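Local coordinates for PTS-dependent dihydroxyacetone kinase, ADP-binding subunit DhaL (Lactococcus lactis subsp. lactis, PDB 3CR3), which binds ADP and magnesium and, once its nucleotide is phosphorylated by DhaM, passes the phosphoryl group to dihydroxyacetone bound to DhaK, at residues 8-13 and 62-67; 17-22 and 40-45; 23-28 and 176-181; 46-51 and 68-73. One frame throughout, in Å; residues are numbered along the deposited sequence.

The contacts lie in an all-helical domain, 1 and 4 on the same side of its centre, 2 and 3 at the nucleotide. Interactions 1 and 2 share helix 4-20, 2 and 4 helix 37-54, and 1 and 4 helix 60-74, a closed triangle with centres about 14, 12 and 9 Å apart. Along the chain, interaction 2 falls within the span closed by 1 and closes before 4 opens; the segments of 1 and 4 alternate. Interaction 3, between helices 22-28 and 175-191, closes the longest span, its centre about 9 Å from that of interaction 2, with Ile18 touching Leu25. Interactions 2 and 3 each carry a residue hydrogen-bonded to ADP; 1 and 4 are structural packing.

Interaction 1: residues 8-13 and 62-67; sequences IEWLGK and EIFKKV
Leu11 pushes its CD1 methyl between two branched residues of the facing helix, 3.7 Å from Val67 CG2 and 3.8 Å from Ile63 CG2. Its CG lies anti to the carbonyl carbon (chi1 -70°), which carries the branch out across the interface, and all three residues are buried. Beside this tight centre the two aromatic side chains cross at about a right angle. Trp10 CZ3 comes within 3.8 Å of Phe64 CE1, and Phe64 CZ lies in the indole plane at its edge. The other flank is looser: Ile8, partly exposed, comes no nearer to Ile63 than 4.2 Å, from its CG1 to Ile63 CD1. The two axes are correspondingly far apart, 11.8 Å at closest approach with an angle of 28°, and the side chains bridge the gap. Met49 and Leu52 of helix 37-54 pack on Leu11, while Met90 of helix 79-94 packs on Phe64. The one polar atom of these apolar side chains, Trp10 NE1, is satisfied by Leu183 O of helix 175-191. With no hydrogen bond across it, the contact depends on shape and on the exclusion of water.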
# COMPACT_ATOMS: atom_id res chain seq x y z
N ILE A 8 -9.75 35.51 -22.97
CA ILE A 8 -9.56 34.48 -23.99
C ILE A 8 -8.20 34.63 -24.69
O ILE A 8 -7.53 33.63 -24.99
CB ILE A 8 -10.74 34.43 -24.99
CG1 ILE A 8 -11.95 33.76 -24.31
CG2 ILE A 8 -10.35 33.66 -26.25
CD1 ILE A 8 -13.28 33.97 -25.03
N GLU A 9 -7.80 35.87 -24.94
CA GLU A 9 -6.47 36.15 -25.47
C GLU A 9 -5.39 35.60 -24.52
O GLU A 9 -4.45 34.95 -24.97
CB GLU A 9 -6.26 37.66 -25.66
CG GLU A 9 -4.90 38.03 -26.29
CD GLU A 9 -4.63 39.53 -26.30
OE1 GLU A 9 -5.44 40.31 -25.74
OE2 GLU A 9 -3.59 39.94 -26.87
N TRP A 10 -5.55 35.85 -23.22
CA TRP A 10 -4.55 35.51 -22.21
C TRP A 10 -4.35 34.00 -22.15
O TRP A 10 -3.22 33.50 -22.25
CB TRP A 10 -4.91 36.13 -20.83
CG TRP A 10 -4.24 35.48 -19.62
CD1 TRP A 10 -2.95 35.03 -19.53
CD2 TRP A 10 -4.85 35.22 -18.34
NE1 TRP A 10 -2.72 34.50 -18.28
CE2 TRP A 10 -3.87 34.60 -17.53
CE3 TRP A 10 -6.13 35.45 -17.80
CZ2 TRP A 10 -4.12 34.20 -16.21
CZ3 TRP A 10 -6.38 35.05 -16.48
CH2 TRP A 10 -5.38 34.44 -15.70
N LEU A 11 -5.46 33.28 -22.05
CA LEU A 11 -5.43 31.83 -21.97
C LEU A 11 -4.87 31.18 -23.24
O LEU A 11 -4.22 30.13 -23.17
CB LEU A 11 -6.82 31.27 -21.61
CG LEU A 11 -7.25 31.58 -20.17
CD1 LEU A 11 -8.76 31.48 -19.99
CD2 LEU A 11 -6.52 30.69 -19.17
N GLY A 12 -5.10 31.81 -24.39
CA GLY A 12 -4.55 31.34 -25.66
C GLY A 12 -3.04 31.45 -25.67
O GLY A 12 -2.35 30.50 -26.05
N LYS A 13 -2.52 32.60 -25.23
CA LYS A 13 -1.08 32.82 -25.10
C LYS A 13 -0.45 31.88 -24.08
O LYS A 13 0.66 31.41 -24.29
CB LYS A 13 -0.76 34.26 -24.73
CG LYS A 13 -0.93 35.25 -25.88
CD LYS A 13 -0.51 36.64 -25.45
CE LYS A 13 -0.58 37.61 -26.62
NZ LYS A 13 0.37 37.23 -27.71
N GLU A 62 -17.77 32.97 -16.15
CA GLU A 62 -18.05 31.79 -16.98
C GLU A 62 -16.81 31.18 -17.62
O GLU A 62 -16.68 29.95 -17.68
CB GLU A 62 -19.08 32.09 -18.07
CG GLU A 62 -20.41 32.56 -17.53
CD GLU A 62 -21.49 32.66 -18.58
OE1 GLU A 62 -21.24 32.32 -19.76
OE2 GLU A 62 -22.60 33.09 -18.22
N ILE A 63 -15.91 32.02 -18.12
CA ILE A 63 -14.66 31.51 -18.71
C ILE A 63 -13.84 30.72 -17.69
O ILE A 63 -13.46 29.58 -17.95
CB ILE A 63 -13.78 32.63 -19.31
CG1 ILE A 63 -14.61 33.52 -20.24
CG2 ILE A 63 -12.55 32.01 -20.02
CD1 ILE A 63 -13.90 34.76 -20.75
N PHE A 64 -13.59 31.35 -16.54
CA PHE A 64 -12.82 30.72 -15.47
C PHE A 64 -13.46 29.40 -15.00
O PHE A 64 -12.75 28.43 -14.75
CB PHE A 64 -12.65 31.69 -14.29
CG PHE A 64 -11.77 32.90 -14.59
CD1 PHE A 64 -10.81 32.88 -15.61
CD2 PHE A 64 -11.87 34.05 -13.81
CE1 PHE A 64 -10.01 33.98 -15.87
CE2 PHE A 64 -11.07 35.16 -14.06
CZ PHE A 64 -10.13 35.12 -15.09
N LYS A 65 -14.79 29.37 -14.90
CA LYS A 65 -15.50 28.14 -14.52
C LYS A 65 -15.25 27.02 -15.52
O LYS A 65 -15.06 25.87 -15.13
CB LYS A 65 -17.01 28.40 -14.35
CG LYS A 65 -17.78 27.15 -13.88
CD LYS A 65 -19.12 27.49 -13.19
CE LYS A 65 -19.87 26.20 -12.77
NZ LYS A 65 -18.99 25.25 -11.99
N LYS A 66 -15.24 27.36 -16.81
CA LYS A 66 -14.99 26.42 -17.90
C LYS A 66 -13.54 25.91 -17.86
O LYS A 66 -13.28 24.72 -18.13
CB LYS A 66 -15.31 27.06 -19.25
CG LYS A 66 -15.13 26.15 -20.48
CD LYS A 66 -15.96 24.87 -20.38
CE LYS A 66 -17.41 25.06 -20.84
NZ LYS A 66 -18.22 23.86 -20.46
N VAL A 67 -12.62 26.81 -17.53
CA VAL A 67 -11.21 26.45 -17.38
C VAL A 67 -11.07 25.47 -16.21
O VAL A 67 -10.48 24.40 -16.36
CB VAL A 67 -10.32 27.70 -17.17
CG1 VAL A 67 -8.86 27.30 -16.84
CG2 VAL A 67 -10.36 28.59 -18.39

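Interaction 2: residues 17-22 and 40-45. With ADP (adenosine-5'-diphosphate), chain G.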
# COMPACT_ATOMS: atom_id res chain seq x y z
N LYS A 17 2.50 29.05 -24.66
CA LYS A 17 3.69 28.85 -23.83
C LYS A 17 3.78 27.42 -23.32
O LYS A 17 4.87 26.86 -23.22
CB LYS A 17 3.67 29.80 -22.64
CG LYS A 17 3.94 31.25 -22.98
CD LYS A 17 5.42 31.49 -23.23
CE LYS A 17 5.73 32.96 -23.34
NZ LYS A 17 7.21 33.18 -23.32
N ILE A 18 2.63 26.85 -22.97
CA ILE A 18 2.54 25.49 -22.44
C ILE A 18 2.92 24.46 -23.50
O ILE A 18 3.74 23.58 -23.25
CB ILE A 18 1.13 25.19 -21.86
CG1 ILE A 18 0.91 25.91 -20.52
CG2 ILE A 18 0.89 23.70 -21.73
CD1 ILE A 18 1.88 25.52 -19.41
N GLN A 19 2.31 24.56 -24.68
CA GLN A 19 2.63 23.67 -25.82
C GLN A 19 4.09 23.80 -26.26
O GLN A 19 4.74 22.80 -26.53
CB GLN A 19 1.71 23.96 -27.02
CG GLN A 19 0.22 23.86 -26.72
CD GLN A 19 -0.20 22.50 -26.21
OE1 GLN A 19 0.43 21.50 -26.50
NE2 GLN A 19 -1.30 22.46 -25.47
N GLU A 20 4.58 25.03 -26.32
CA GLU A 20 5.97 25.29 -26.71
C GLU A 20 6.97 24.64 -25.75
O GLU A 20 7.94 24.03 -26.19
CB GLU A 20 6.24 26.80 -26.82
CG GLU A 20 5.63 27.47 -28.07
CD GLU A 20 5.90 28.98 -28.14
OE1 GLU A 20 6.37 29.57 -27.13
OE2 GLU A 20 5.63 29.58 -29.20
N ASN A 21 6.71 24.79 -24.46
CA ASN A 21 7.63 24.34 -23.42
C ASN A 21 7.27 23.04 -22.72
O ASN A 21 7.76 22.80 -21.61
CB ASN A 21 7.80 25.44 -22.38
CG ASN A 21 8.33 26.71 -22.97
OD1 ASN A 21 9.50 26.78 -23.33
ND2 ASN A 21 7.48 27.73 -23.08
N LYS A 22 6.43 22.20 -23.34
CA LYS A 22 5.94 20.98 -22.68
C LYS A 22 7.01 19.94 -22.33
O LYS A 22 6.98 19.38 -21.24
CB LYS A 22 4.75 20.34 -23.42
CG LYS A 22 5.04 19.76 -24.80
CD LYS A 22 3.75 19.20 -25.41
CE LYS A 22 4.02 18.39 -26.67
NZ LYS A 22 2.73 18.03 -27.36
N ASN A 40 0.83 16.76 -18.92
CA ASN A 40 -0.39 17.04 -18.15
C ASN A 40 -1.01 18.39 -18.54
O ASN A 40 -2.20 18.48 -18.88
CB ASN A 40 -0.07 17.09 -16.64
CG ASN A 40 0.00 15.70 -15.98
OD1 ASN A 40 -0.36 14.68 -16.57
ND2 ASN A 40 0.45 15.67 -14.72
N MSE A 41 -0.19 19.44 -18.45
CA MSE A 41 -0.61 20.80 -18.78
C MSE A 41 -0.94 21.00 -20.27
O MSE A 41 -1.84 21.79 -20.59
CB MSE A 41 0.45 21.81 -18.33
CG MSE A 41 0.65 21.90 -16.80
SE MSE A 41 -0.99 22.32 -15.80
CE MSE A 41 -1.18 24.16 -16.45
N ALA A 42 -0.20 20.33 -21.16
CA ALA A 42 -0.45 20.42 -22.60
C ALA A 42 -1.82 19.89 -22.96
O ALA A 42 -2.57 20.54 -23.69
CB ALA A 42 0.62 19.71 -23.41
N ARG A 43 -2.13 18.71 -22.43
CA ARG A 43 -3.45 18.08 -22.55
C ARG A 43 -4.55 19.00 -22.00
O ARG A 43 -5.51 19.34 -22.70
CB ARG A 43 -3.43 16.76 -21.78
CG ARG A 43 -4.73 15.96 -21.76
CD ARG A 43 -4.46 14.54 -21.23
NE ARG A 43 -3.35 13.89 -21.94
CZ ARG A 43 -2.18 13.53 -21.39
NH1 ARG A 43 -1.94 13.74 -20.10
NH2 ARG A 43 -1.25 12.95 -22.14
N GLY A 44 -4.38 19.42 -20.75
CA GLY A 44 -5.38 20.22 -20.08
C GLY A 44 -5.66 21.54 -20.78
O GLY A 44 -6.82 21.95 -20.87
N MSE A 45 -4.61 22.19 -21.27
CA MSE A 45 -4.76 23.48 -21.91
C MSE A 45 -5.22 23.36 -23.37
O MSE A 45 -5.94 24.23 -23.87
CB MSE A 45 -3.50 24.35 -21.76
CG MSE A 45 -3.35 24.98 -20.36
SE MSE A 45 -4.93 26.02 -19.80
CE MSE A 45 -5.01 27.30 -21.23
PB ADP G . 1.94 15.16 -10.16
O1B ADP G . 2.51 14.35 -11.27
O2B ADP G . 0.72 14.56 -9.56
O3B ADP G . 2.98 15.59 -9.12
PA ADP G . 2.20 17.43 -11.95
O1A ADP G . 3.51 16.84 -12.31
O2A ADP G . 1.26 17.73 -13.09
O3A ADP G . 1.42 16.53 -10.85
O5' ADP G . 2.42 18.80 -11.11
C5' ADP G . 3.50 18.90 -10.17
C4' ADP G . 3.42 20.28 -9.55
O4' ADP G . 2.26 20.42 -8.73
C3' ADP G . 4.60 20.59 -8.64
O3' ADP G . 5.67 21.10 -9.42
C2' ADP G . 4.03 21.61 -7.65
O2' ADP G . 4.24 22.96 -8.08
C1' ADP G . 2.53 21.37 -7.70
N9 ADP G . 2.09 20.78 -6.42
C8 ADP G . 2.17 19.46 -6.12
N7 ADP G . 1.69 19.23 -4.89
C5 ADP G . 1.29 20.42 -4.39
C6 ADP G . 0.69 20.89 -3.13
N6 ADP G . 0.41 19.99 -2.17
N1 ADP G . 0.42 22.21 -3.00
C2 ADP G . 0.69 23.10 -3.97
N3 ADP G . 1.23 22.74 -5.14
C4 ADP G . 1.56 21.44 -5.40
O HOH W 1 -1.21 19.20 -26.47
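The flat amide of Gln19 lies against Ala42 and meets it with both of its polar atoms. NE2 donates to Ala42 O at 2.9 Å, with that oxygen close to the amide plane, while OE1 rests 3.6 Å from Ala42 CB. The bond is bent rather than straight, with an N-H...O angle of 150°, and the donor approaches from the side of the carbonyl, tilted out of its plane. A turn at chi2 (-59°) folds the chain so that the amide reaches the facing helix. NE2 is also bonded to Asn15 OD1, and a water donates to OE1 at 2.8 Å, so several bonds fix the rotation of the amide. A leucine in its place would probably leave Ala42 O without this donor and the water without its main acceptor, loosening the polar tie between the helices. At the edge of the Arg43 guanidinium, in its plane, lies Asn40 OD1. The ND2 of the same Asn40 amide points to the nucleotide, giving ADP O2A a nearly straight bond of 2.7 Å. Deeper in the interface, Ile18 CG2 sits 3.5 Å from Met41 O and also touches Met41 CB. The aliphatic part of Lys22 closes the outer flank, its CD 3.7 Å from Ala42 CB. The contact thus joins the C-terminal end of helix 4-20, and the first residue of helix 22-28, to helix 37-54. Tyr182 of helix 175-191 packs on Ile18, and Ser79 and Tyr83 of helix 79-94 pack on Met41.

Interaction 3: residues 23-28 and 176-181. With ADP (adenosine-5'-diphosphate), chain G.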
# COMPACT_ATOMS: atom_id res chain seq x y z
N ALA A 23 7.94 19.69 -23.25
CA ALA A 23 9.06 18.79 -22.96
C ALA A 23 9.86 19.33 -21.78
O ALA A 23 10.25 18.57 -20.91
CB ALA A 23 9.96 18.62 -24.20
N TYR A 24 10.09 20.64 -21.75
CA TYR A 24 10.88 21.25 -20.66
C TYR A 24 10.20 21.08 -19.29
O TYR A 24 10.85 20.70 -18.31
CB TYR A 24 11.21 22.72 -20.96
CG TYR A 24 12.02 23.40 -19.88
CD1 TYR A 24 13.32 22.98 -19.58
CD2 TYR A 24 11.49 24.45 -19.14
CE1 TYR A 24 14.08 23.60 -18.58
CE2 TYR A 24 12.24 25.08 -18.12
CZ TYR A 24 13.53 24.64 -17.85
OH TYR A 24 14.27 25.24 -16.87
N LEU A 25 8.89 21.31 -19.23
CA LEU A 25 8.15 21.11 -17.99
C LEU A 25 8.17 19.68 -17.47
O LEU A 25 8.28 19.46 -16.27
CB LEU A 25 6.71 21.59 -18.14
CG LEU A 25 6.56 23.09 -18.35
CD1 LEU A 25 5.16 23.37 -18.80
CD2 LEU A 25 6.85 23.81 -17.01
N SER A 26 8.04 18.71 -18.36
CA SER A 26 8.14 17.30 -17.98
C SER A 26 9.58 16.95 -17.56
O SER A 26 9.80 16.10 -16.71
CB SER A 26 7.69 16.41 -19.14
OG SER A 26 6.33 16.63 -19.42
N GLU A 27 10.55 17.62 -18.18
CA GLU A 27 11.97 17.46 -17.84
C GLU A 27 12.23 17.92 -16.41
O GLU A 27 12.86 17.23 -15.64
CB GLU A 27 12.84 18.25 -18.81
CG GLU A 27 14.31 18.05 -18.62
CD GLU A 27 15.10 18.94 -19.53
OE1 GLU A 27 15.09 18.69 -20.76
OE2 GLU A 27 15.72 19.89 -19.02
N LEU A 28 11.70 19.09 -16.07
CA LEU A 28 11.71 19.57 -14.71
C LEU A 28 11.04 18.60 -13.73
O LEU A 28 11.46 18.52 -12.59
CB LEU A 28 11.06 20.95 -14.64
CG LEU A 28 11.77 22.12 -15.34
CD1 LEU A 28 11.03 23.39 -15.01
CD2 LEU A 28 13.24 22.26 -14.92
N GLY A 176 5.67 22.99 -11.53
CA GLY A 176 4.48 23.81 -11.31
C GLY A 176 4.79 25.29 -11.19
O GLY A 176 4.01 26.13 -11.64
N THR A 177 5.91 25.62 -10.53
CA THR A 177 6.37 27.00 -10.41
C THR A 177 6.63 27.58 -11.80
O THR A 177 6.24 28.72 -12.09
CB THR A 177 7.62 27.11 -9.51
OG1 THR A 177 7.30 26.61 -8.20
CG2 THR A 177 8.09 28.57 -9.36
N GLN A 178 7.28 26.81 -12.66
CA GLN A 178 7.54 27.21 -14.04
C GLN A 178 6.25 27.36 -14.85
O GLN A 178 6.09 28.33 -15.59
CB GLN A 178 8.47 26.22 -14.76
CG GLN A 178 8.81 26.61 -16.19
CD GLN A 178 9.55 27.92 -16.31
OE1 GLN A 178 8.94 28.99 -16.46
NE2 GLN A 178 10.87 27.86 -16.23
N SER A 179 5.35 26.40 -14.74
CA SER A 179 4.11 26.53 -15.51
C SER A 179 3.33 27.75 -14.98
O SER A 179 2.77 28.50 -15.75
CB SER A 179 3.30 25.23 -15.50
OG SER A 179 2.90 24.89 -14.17
N SER A 180 3.37 28.00 -13.68
CA SER A 180 2.72 29.22 -13.15
C SER A 180 3.37 30.53 -13.63
O SER A 180 2.67 31.53 -13.79
CB SER A 180 2.58 29.20 -11.63
OG SER A 180 1.57 28.29 -11.21
N ALA A 181 4.68 30.51 -13.87
CA ALA A 181 5.38 31.67 -14.43
C ALA A 181 4.86 32.01 -15.83
O ALA A 181 4.59 33.18 -16.15
CB ALA A 181 6.91 31.43 -14.46
PB ADP G . 1.94 15.16 -10.16
O1B ADP G . 2.51 14.35 -11.27
O2B ADP G . 0.72 14.56 -9.56
O3B ADP G . 2.98 15.59 -9.12
PA ADP G . 2.20 17.43 -11.95
O1A ADP G . 3.51 16.84 -12.31
O2A ADP G . 1.26 17.73 -13.09
O3A ADP G . 1.42 16.53 -10.85
O5' ADP G . 2.42 18.80 -11.11
C5' ADP G . 3.50 18.90 -10.17
C4' ADP G . 3.42 20.28 -9.55
O4' ADP G . 2.26 20.42 -8.73
C3' ADP G . 4.60 20.59 -8.64
O3' ADP G . 5.67 21.10 -9.42
C2' ADP G . 4.03 21.61 -7.65
O2' ADP G . 4.24 22.96 -8.08
C1' ADP G . 2.53 21.37 -7.70
N9 ADP G . 2.09 20.78 -6.42
C8 ADP G . 2.17 19.46 -6.12
N7 ADP G . 1.69 19.23 -4.89
C5 ADP G . 1.29 20.42 -4.39
C6 ADP G . 0.69 20.89 -3.13
N6 ADP G . 0.41 19.99 -2.17
N1 ADP G . 0.42 22.21 -3.00
C2 ADP G . 0.69 23.10 -3.97
N3 ADP G . 1.23 22.74 -5.14
C4 ADP G . 1.56 21.44 -5.40
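Gln178 receives three side chains of helix 22-28 along its length. Leu25 CD2 presses on its aliphatic part, 3.5 Å from Gln178 CG, and Leu28 CD1 closes on Gln178 CB at 3.8 Å. Farther out, Gln178 NE2 lies at the edge of the Tyr24 ring, in its plane and 3.6 Å from Tyr24 CE2, with the amide turned 53° from the ring. The bend of Gln178 at chi2 (62°) brings its amide round to the tyrosine. Leu25 CD2 also reaches the backbone of Ser179.

In the next shell, Leu28 CG lies 4.0 Å above one face of the Tyr24 ring, toward its rim. Ser179 OG is hydrogen-bonded to Tyr83 OH and to His37 NE2, and His37 ND1 in turn binds ADP. Gly176 N donates to ADP O3' at 2.8 Å; a beta carbon here would collide with the ribose O2', consistent with a need for glycine.

The two segments run roughly antiparallel, their axes 9.8 Å apart at closest approach. Ile173, in the loop leading into helix 175-191, packs on Tyr24 and Leu28, Val149 of helix 142-151 on Gln178, and Ile127 of helix 125-136 on Thr177; the Gly176 bond sets the contact beside the nucleotide.

Interaction 4: residues 46-51 and 68-73; sequences SETMKA and AMTLMS
Thr70 lays its CG2 methyl over the backbone of the facing helix, 3.4 Å from Thr48 N and 3.6 Å from Glu47 C. With CG2 anti to the backbone N, the methyl leads into the interface between Glu47 and Thr48, where it also meets Glu47 CB at 3.8 Å. The other branch, Thr70 OG1, stands 3.9 Å from Ala51 CB. Its polar need is met within its own helix, since OG1 is hydrogen-bonded to Lys66 O. Thr48 behaves likewise: OG1 bonds back to Gly44 O, while toward the facing helix the same oxygen is packed by carbon, with Leu71 CD2 at 3.4 Å and Thr70 CG2 at 3.6 Å. Both threonine hydroxyls are therefore satisfied locally, and no hydrogen bond passes between the segments. These small side chains allow a close fit, with the alpha carbons of Thr48 and Thr70 5.6 Å apart and the axes 9.0 Å apart at closest approach.

Outside the interface, Glu47 curls away and its OE2 forms a weakly hydrogen-bonded salt bridge with Lys50 NZ, one turn along the same helix. On the inner side Tyr83 of helix 79-94 packs on Leu71. On the far flank of 68-73, Ser73 OG is hydrogen-bonded to an acidic side chain of another protein in the assembly. Helices 37-54 and 60-74 follow each other in the chain and cross at 143°: this is an antiparallel helical hairpin, the repeating connection of the up-and-down helical barrel of the DhaL family.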
# COMPACT_ATOMS: atom_id res chain seq x y z
N SER A 46 -4.82 22.29 -24.06
CA SER A 46 -5.35 22.03 -25.41
C SER A 46 -6.85 21.82 -25.31
O SER A 46 -7.61 22.49 -25.99
CB SER A 46 -4.67 20.84 -26.07
OG SER A 46 -4.54 19.78 -25.16
N GLU A 47 -7.27 20.91 -24.43
CA GLU A 47 -8.67 20.70 -24.12
C GLU A 47 -9.41 21.95 -23.67
O GLU A 47 -10.53 22.19 -24.12
CB GLU A 47 -8.82 19.57 -23.11
CG GLU A 47 -8.48 18.21 -23.69
CD GLU A 47 -9.37 17.84 -24.88
OE1 GLU A 47 -10.61 17.86 -24.73
OE2 GLU A 47 -8.82 17.54 -25.96
N THR A 48 -8.79 22.76 -22.81
CA THR A 48 -9.36 24.04 -22.39
C THR A 48 -9.66 24.96 -23.58
O THR A 48 -10.77 25.45 -23.72
CB THR A 48 -8.45 24.77 -21.36
OG1 THR A 48 -8.43 24.03 -20.14
CG2 THR A 48 -8.98 26.18 -21.06
N MSE A 49 -8.68 25.15 -24.45
CA MSE A 49 -8.85 26.03 -25.61
C MSE A 49 -9.91 25.50 -26.58
O MSE A 49 -10.65 26.29 -27.18
CB MSE A 49 -7.52 26.30 -26.32
CG MSE A 49 -6.48 27.02 -25.47
SE MSE A 49 -7.15 28.51 -24.38
CE MSE A 49 -7.61 29.72 -25.86
N LYS A 50 -9.99 24.17 -26.72
CA LYS A 50 -11.07 23.53 -27.50
C LYS A 50 -12.43 23.88 -26.90
O LYS A 50 -13.33 24.33 -27.60
CB LYS A 50 -10.93 22.01 -27.51
CG LYS A 50 -9.80 21.44 -28.34
CD LYS A 50 -10.10 19.97 -28.65
CE LYS A 50 -8.84 19.15 -28.81
NZ LYS A 50 -9.16 17.74 -29.18
N ALA A 51 -12.57 23.67 -25.59
CA ALA A 51 -13.82 23.92 -24.88
C ALA A 51 -14.25 25.39 -24.91
O ALA A 51 -15.44 25.68 -24.97
CB ALA A 51 -13.73 23.42 -23.44
N ALA A 68 -11.66 25.82 -15.07
CA ALA A 68 -11.59 24.98 -13.88
C ALA A 68 -12.06 23.53 -14.14
O ALA A 68 -11.36 22.58 -13.81
CB ALA A 68 -12.37 25.62 -12.75
N MSE A 69 -13.23 23.38 -14.76
CA MSE A 69 -13.80 22.05 -15.01
C MSE A 69 -13.02 21.23 -16.04
O MSE A 69 -12.87 20.03 -15.88
CB MSE A 69 -15.28 22.13 -15.42
CG MSE A 69 -16.17 22.87 -14.42
SE MSE A 69 -16.07 22.18 -12.58
CE MSE A 69 -14.69 23.29 -11.77
N THR A 70 -12.52 21.90 -17.08
CA THR A 70 -11.71 21.24 -18.10
C THR A 70 -10.39 20.70 -17.51
O THR A 70 -10.03 19.54 -17.73
CB THR A 70 -11.42 22.17 -19.31
OG1 THR A 70 -12.63 22.82 -19.72
CG2 THR A 70 -10.86 21.38 -20.47
N LEU A 71 -9.67 21.55 -16.77
CA LEU A 71 -8.42 21.15 -16.13
C LEU A 71 -8.65 20.04 -15.09
O LEU A 71 -7.86 19.10 -14.99
CB LEU A 71 -7.68 22.36 -15.51
CG LEU A 71 -7.21 23.48 -16.45
CD1 LEU A 71 -6.46 24.59 -15.68
CD2 LEU A 71 -6.35 22.98 -17.61
N MSE A 72 -9.76 20.14 -14.34
CA MSE A 72 -10.11 19.13 -13.34
C MSE A 72 -10.38 17.75 -13.95
O MSE A 72 -10.04 16.73 -13.35
CB MSE A 72 -11.30 19.57 -12.49
CG MSE A 72 -10.95 20.59 -11.42
SE MSE A 72 -12.25 20.58 -9.98
CE MSE A 72 -11.95 22.35 -9.22
N SER A 73 -10.98 17.73 -15.13
CA SER A 73 -11.23 16.47 -15.84
C SER A 73 -10.01 15.92 -16.58
O SER A 73 -9.73 14.71 -16.49
CB SER A 73 -12.40 16.64 -16.82
OG SER A 73 -13.61 16.91 -16.12